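Local coordinates for AgaA (Rhizobium radiobacter, PDB 6HLX), which binds the opine agropinic acid in the periplasm and hands it to an ABC transporter for import into the bacterial cell, at residues A[205-210]-A[223-228]; A[250-255]-A[320-325]. All blocks are in the same frame, centred on the assembly; numbering follows the deposited sequence.

Both contacts lie towards the periphery of a periplasmic solute-binding protein, far from each other: their centres are 44 Å apart and their nearest atoms about 32 Å. They share no helix or strand. Contact 1 joins the end of helix 199-207 to the short helix 222-227, which lies close in sequence; it is only partly buried and is carried by one lysine-aspartate salt bridge laid over an isoleucine. Contact 2 brings together pieces 65 residues apart, a 3-10 turn and strand 322-327, wholly through apolar groups in a buried cluster. Charge thus serves at the surface and aromatic rings in the interior.

Contact 1 of 2, residues A[205-210]-A[223-228]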
loop_
_atom_site.group_PDB
_atom_site.type_symbol
_atom_site.label_atom_id
_atom_site.label_comp_id
_atom_site.label_asym_id
_atom_site.label_seq_id
_atom_site.Cartn_x
_atom_site.Cartn_y
_atom_site.Cartn_z
ATOM N N ALA A 205 -23.032 -9.811 4.324
ATOM C CA ALA A 205 -23.656 -8.484 4.229
ATOM C C ALA A 205 -23.945 -8.136 2.764
ATOM O O ALA A 205 -24.987 -7.544 2.481
ATOM C CB ALA A 205 -22.753 -7.426 4.837
ATOM N N LEU A 206 -23.029 -8.497 1.839
ATOM C CA LEU A 206 -23.284 -8.257 0.419
ATOM C C LEU A 206 -24.409 -9.170 -0.107
ATOM O O LEU A 206 -25.355 -8.695 -0.743
ATOM C CB LEU A 206 -22.015 -8.467 -0.426
ATOM C CG LEU A 206 -22.208 -8.052 -1.910
ATOM C CD1 LEU A 206 -22.199 -6.515 -2.076
ATOM C CD2 LEU A 206 -21.209 -8.753 -2.795
ATOM N N LYS A 207 -24.304 -10.469 0.156
ATOM C CA LYS A 207 -25.289 -11.439 -0.344
ATOM C C LYS A 207 -26.688 -11.250 0.229
ATOM O O LYS A 207 -27.663 -11.545 -0.454
ATOM C CB LYS A 207 -24.818 -12.863 -0.095
ATOM C CG LYS A 207 -23.604 -13.283 -0.906
ATOM C CD LYS A 207 -23.359 -14.754 -0.688
ATOM C CE LYS A 207 -22.097 -15.216 -1.341
ATOM N NZ LYS A 207 -21.521 -16.377 -0.611
ATOM N N SER A 208 -26.797 -10.778 1.478
ATOM C CA SER A 208 -28.106 -10.591 2.120
ATOM C C SER A 208 -28.703 -9.213 1.794
ATOM O O SER A 208 -29.851 -8.938 2.149
ATOM C CB SER A 208 -27.994 -10.818 3.624
ATOM O OG SER A 208 -27.288 -9.744 4.224
ATOM N N GLY A 209 -27.923 -8.371 1.123
ATOM C CA GLY A 209 -28.330 -7.039 0.684
ATOM C C GLY A 209 -28.218 -5.933 1.715
ATOM O O GLY A 209 -28.935 -4.935 1.614
ATOM N N ASP A 210 -27.332 -6.084 2.707
ATOM C CA ASP A 210 -27.095 -5.056 3.721
ATOM C C ASP A 210 -26.095 -3.986 3.262
ATOM O O ASP A 210 -26.114 -2.882 3.807
ATOM C CB ASP A 210 -26.592 -5.679 5.024
ATOM C CG ASP A 210 -27.608 -6.555 5.736
ATOM O OD1 ASP A 210 -28.820 -6.281 5.610
ATOM O OD2 ASP A 210 -27.190 -7.497 6.434
ATOM N N ALA A 223 -15.876 -17.180 -6.738
ATOM C CA ALA A 223 -16.673 -17.828 -7.799
ATOM C C ALA A 223 -18.173 -17.618 -7.639
ATOM O O ALA A 223 -18.834 -17.232 -8.610
ATOM C CB ALA A 223 -16.356 -19.313 -7.878
ATOM N N ASP A 224 -18.710 -17.854 -6.424
ATOM C CA ASP A 224 -20.133 -17.663 -6.098
ATOM C C ASP A 224 -20.536 -16.212 -6.369
ATOM O O ASP A 224 -21.589 -15.966 -6.949
ATOM C CB ASP A 224 -20.369 -18.022 -4.610
ATOM C CG ASP A 224 -21.783 -17.881 -4.041
ATOM O OD1 ASP A 224 -22.737 -17.677 -4.831
ATOM O OD2 ASP A 224 -21.935 -18.005 -2.808
ATOM N N ILE A 225 -19.695 -15.250 -5.951
ATOM C CA ILE A 225 -19.988 -13.833 -6.152
ATOM C C ILE A 225 -19.964 -13.461 -7.646
ATOM O O ILE A 225 -20.875 -12.769 -8.109
ATOM C CB ILE A 225 -19.061 -12.960 -5.273
ATOM C CG1 ILE A 225 -19.501 -13.066 -3.787
ATOM C CG2 ILE A 225 -19.039 -11.496 -5.764
ATOM C CD1 ILE A 225 -18.516 -12.583 -2.760
ATOM N N ALA A 226 -18.942 -13.942 -8.396
ATOM C CA ALA A 226 -18.807 -13.648 -9.832
ATOM C C ALA A 226 -20.017 -14.141 -10.635
ATOM O O ALA A 226 -20.432 -13.453 -11.565
ATOM C CB ALA A 226 -17.516 -14.241 -10.391
ATOM N N LYS A 227 -20.584 -15.317 -10.252
ATOM C CA LYS A 227 -21.760 -15.948 -10.874
ATOM C C LYS A 227 -22.993 -15.047 -10.791
ATOM O O LYS A 227 -23.752 -14.961 -11.758
ATOM C CB LYS A 227 -22.085 -17.286 -10.178
ATOM C CG LYS A 227 -21.401 -18.503 -10.775
ATOM C CD LYS A 227 -21.867 -19.800 -10.091
ATOM C CE LYS A 227 -23.101 -20.417 -10.721
ATOM N NZ LYS A 227 -22.770 -21.215 -11.935
ATOM N N GLY A 228 -23.207 -14.421 -9.630
ATOM C CA GLY A 228 -24.347 -13.534 -9.430
ATOM C C GLY A 228 -25.664 -14.284 -9.395
ATOM O O GLY A 228 -25.747 -15.326 -8.738
#
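Of two helices that follow one another in the chain, the C-terminal end of helix 199-207 is bridged to the short helix 222-227 by Lys207 and Asp224, beside the strands 231-234 and 456-459 of the seven-stranded mixed sheet. The lysine NZ donates a hydrogen bond to Asp224 OD2 at 2.8 Å, and the opposite charges make it a salt bridge. The ammonium does not approach within the plane of the carboxylate; it comes from above it, 44° out. Lys207 spans the gap because its chain runs extended beyond CG, while Asp224 has its CG anti to the backbone N (chi1 179°), which swings the short acid toward the lysine. The methylene next to the charge is close as well, with Lys207 CE 3.2 Å from Asp224 OD2.

Beneath the charged pair lies Ile225, the residue with the closest backbone approach, its CA 8.2 Å from the CA of Lys207. Its CG1 meets Lys207 CE at 4.2 Å, a loose apolar touch that uses the greasy part of the lysine. The isoleucine itself is buried against Ala457 and Leu233, where a branched hydrocarbon fits, and Leu206 packs on Ala457 too.

Gly209 and Gly228 are the first residues to leave helical geometry after these helices, both with positive phi, a backbone shape that glycine adopts readily. At Gly209 the turn is a Schellman motif: Asp210 N bonds to Ala205 O at 2.8 Å and Gly209 N to Leu206 O.

The chemistry divides by depth. Lysine suits the boundary because its last methylene, CE, can rest against Ile225 while its ammonium reaches outward to an exposed aspartate. As a single bond to one carboxylate oxygen, made from above its plane at a partly exposed site, the bridge is probably weakened by solvent.

Contact 2 of 2, residues A[250-255]-A[320-325]; sequences EPFSKP and NGFEVR
One face of the Phe322 ring carries Pro251, whose CB sits 3.8 Å from the ring centroid and 17° off its normal, a CH-pi contact over the face; at the edge, in the ring plane, lies Val324 CB. Proline suits this place: its rigid ring offers C-H groups to the aromatic cloud, and CG rests 4.0 Å from Phe322 CG. Phe322 reaches the proline with its CG between the backbone N and the carbonyl carbon (chi1 53°).

Phe252 meets the same ring obliquely, through its CE1 at 4.0 Å from Phe322 CZ. On the other side of the Phe252 CZ, CE2 touches Val324 CG2 at 3.7 Å, the two side chains running at about a right angle. This methyl points at the ring because CG2 is anti to the valine's backbone N, and a beta-branched residue is at home in a strand.

The turn that presents Pro251 and Phe252 is held by Glu250 O, which accepts from Ser253 N at 3.0 Å and from Ser253 OG at 2.7 Å, the hydroxyl lying in the carbonyl plane.

Phe245, Phe249 and Phe374 gather round Phe252, and Tyr318 meets Phe322 edge-to-face. This aromatic cluster is the protein's own way of filling the space between the six-stranded mixed sheet and helix 255-264, a helix-on-sheet packing as in the alpha/beta lobes of periplasmic binding proteins.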
loop_
_atom_site.group_PDB
_atom_site.type_symbol
_atom_site.label_atom_id
_atom_site.label_comp_id
_atom_site.label_asym_id
_atom_site.label_seq_id
_atom_site.Cartn_x
_atom_site.Cartn_y
_atom_site.Cartn_z
ATOM N N GLU A 250 19.447 -11.883 14.794
ATOM C CA GLU A 250 20.711 -12.413 14.276
ATOM C C GLU A 250 20.574 -13.411 13.080
ATOM O O GLU A 250 21.172 -13.106 12.048
ATOM C CB GLU A 250 21.594 -12.985 15.390
ATOM C CG GLU A 250 23.006 -13.276 14.902
ATOM C CD GLU A 250 24.121 -13.262 15.932
ATOM O OE1 GLU A 250 23.830 -13.154 17.146
ATOM O OE2 GLU A 250 25.298 -13.358 15.515
ATOM N N PRO A 251 19.806 -14.528 13.123
ATOM C CA PRO A 251 19.716 -15.397 11.925
ATOM C C PRO A 251 19.271 -14.657 10.647
ATOM O O PRO A 251 19.778 -14.934 9.559
ATOM C CB PRO A 251 18.672 -16.451 12.344
ATOM C CG PRO A 251 18.806 -16.526 13.826
ATOM C CD PRO A 251 19.045 -15.111 14.253
ATOM N N PHE A 252 18.382 -13.662 10.792
ATOM C CA PHE A 252 17.845 -12.898 9.651
ATOM C C PHE A 252 18.776 -11.813 9.122
ATOM O O PHE A 252 18.403 -11.101 8.198
ATOM C CB PHE A 252 16.468 -12.315 10.006
ATOM C CG PHE A 252 15.405 -13.358 10.232
ATOM C CD1 PHE A 252 15.527 -14.634 9.687
ATOM C CD2 PHE A 252 14.241 -13.043 10.919
ATOM C CE1 PHE A 252 14.545 -15.601 9.908
ATOM C CE2 PHE A 252 13.246 -13.998 11.109
ATOM C CZ PHE A 252 13.396 -15.264 10.591
ATOM N N SER A 253 19.961 -11.652 9.726
ATOM C CA SER A 253 20.953 -10.702 9.219
ATOM C C SER A 253 21.762 -11.408 8.129
ATOM O O SER A 253 22.596 -10.775 7.483
ATOM C CB SER A 253 21.898 -10.271 10.337
ATOM O OG SER A 253 22.755 -11.326 10.738
ATOM N N LYS A 254 21.537 -12.732 7.957
ATOM C CA LYS A 254 22.302 -13.566 7.033
ATOM C C LYS A 254 21.592 -13.874 5.720
ATOM O O LYS A 254 20.562 -14.545 5.745
ATOM C CB LYS A 254 22.752 -14.874 7.718
ATOM C CG LYS A 254 23.612 -14.624 8.950
ATOM C CD LYS A 254 23.812 -15.866 9.786
ATOM C CE LYS A 254 24.499 -15.570 11.106
ATOM N NZ LYS A 254 25.871 -15.020 10.927
ATOM N N PRO A 255 22.144 -13.461 4.558
ATOM C CA PRO A 255 21.507 -13.823 3.273
ATOM C C PRO A 255 21.242 -15.331 3.107
ATOM O O PRO A 255 20.222 -15.691 2.520
ATOM C CB PRO A 255 22.510 -13.301 2.231
ATOM C CG PRO A 255 23.151 -12.121 2.920
ATOM C CD PRO A 255 23.351 -12.632 4.331
ATOM N N ASN A 320 21.113 -27.099 13.611
ATOM C CA ASN A 320 19.939 -27.564 14.346
ATOM C C ASN A 320 18.790 -26.568 14.257
ATOM O O ASN A 320 17.824 -26.701 14.999
ATOM C CB ASN A 320 20.313 -27.825 15.809
ATOM C CG ASN A 320 21.447 -28.812 15.954
ATOM O OD1 ASN A 320 22.475 -28.526 16.578
ATOM N ND2 ASN A 320 21.288 -29.984 15.357
ATOM N N GLY A 321 18.899 -25.591 13.354
ATOM C CA GLY A 321 17.882 -24.560 13.173
ATOM C C GLY A 321 17.872 -23.575 14.321
ATOM O O GLY A 321 18.906 -23.357 14.966
ATOM N N PHE A 322 16.700 -22.974 14.597
ATOM C CA PHE A 322 16.543 -21.989 15.670
ATOM C C PHE A 322 15.067 -21.766 15.947
ATOM O O PHE A 322 14.221 -22.212 15.159
ATOM C CB PHE A 322 17.228 -20.638 15.300
ATOM C CG PHE A 322 16.809 -20.037 13.969
ATOM C CD1 PHE A 322 15.682 -19.225 13.876
ATOM C CD2 PHE A 322 17.548 -20.280 12.815
ATOM C CE1 PHE A 322 15.291 -18.666 12.643
ATOM C CE2 PHE A 322 17.158 -19.732 11.585
ATOM C CZ PHE A 322 16.029 -18.931 11.505
ATOM N N GLU A 323 14.764 -21.034 17.031
ATOM C CA GLU A 323 13.387 -20.674 17.387
ATOM C C GLU A 323 13.142 -19.230 16.948
ATOM O O GLU A 323 14.038 -18.384 17.048
ATOM C CB GLU A 323 13.162 -20.807 18.898
ATOM C CG GLU A 323 13.437 -22.203 19.442
ATOM C CD GLU A 323 13.201 -22.418 20.927
ATOM O OE1 GLU A 323 13.093 -23.597 21.336
ATOM O OE2 GLU A 323 13.128 -21.420 21.683
ATOM N N VAL A 324 11.920 -18.931 16.463
ATOM C CA VAL A 324 11.599 -17.593 15.993
ATOM C C VAL A 324 10.094 -17.373 16.101
ATOM O O VAL A 324 9.337 -18.338 16.113
ATOM C CB VAL A 324 12.114 -17.393 14.526
ATOM C CG1 VAL A 324 11.421 -18.336 13.549
ATOM C CG2 VAL A 324 12.011 -15.941 14.054
ATOM N N ARG A 325 9.669 -16.114 16.112
ATOM C CA ARG A 325 8.257 -15.776 16.123
ATOM C C ARG A 325 7.892 -15.103 14.811
ATOM O O ARG A 325 8.626 -14.229 14.354
ATOM C CB ARG A 325 7.922 -14.839 17.291
ATOM C CG ARG A 325 8.252 -15.429 18.674
ATOM C CD ARG A 325 7.494 -14.712 19.777
ATOM N NE ARG A 325 6.066 -15.042 19.762
ATOM C CZ ARG A 325 5.512 -16.041 20.444
ATOM N NH1 ARG A 325 6.259 -16.828 21.212
ATOM N NH2 ARG A 325 4.206 -16.262 20.364
#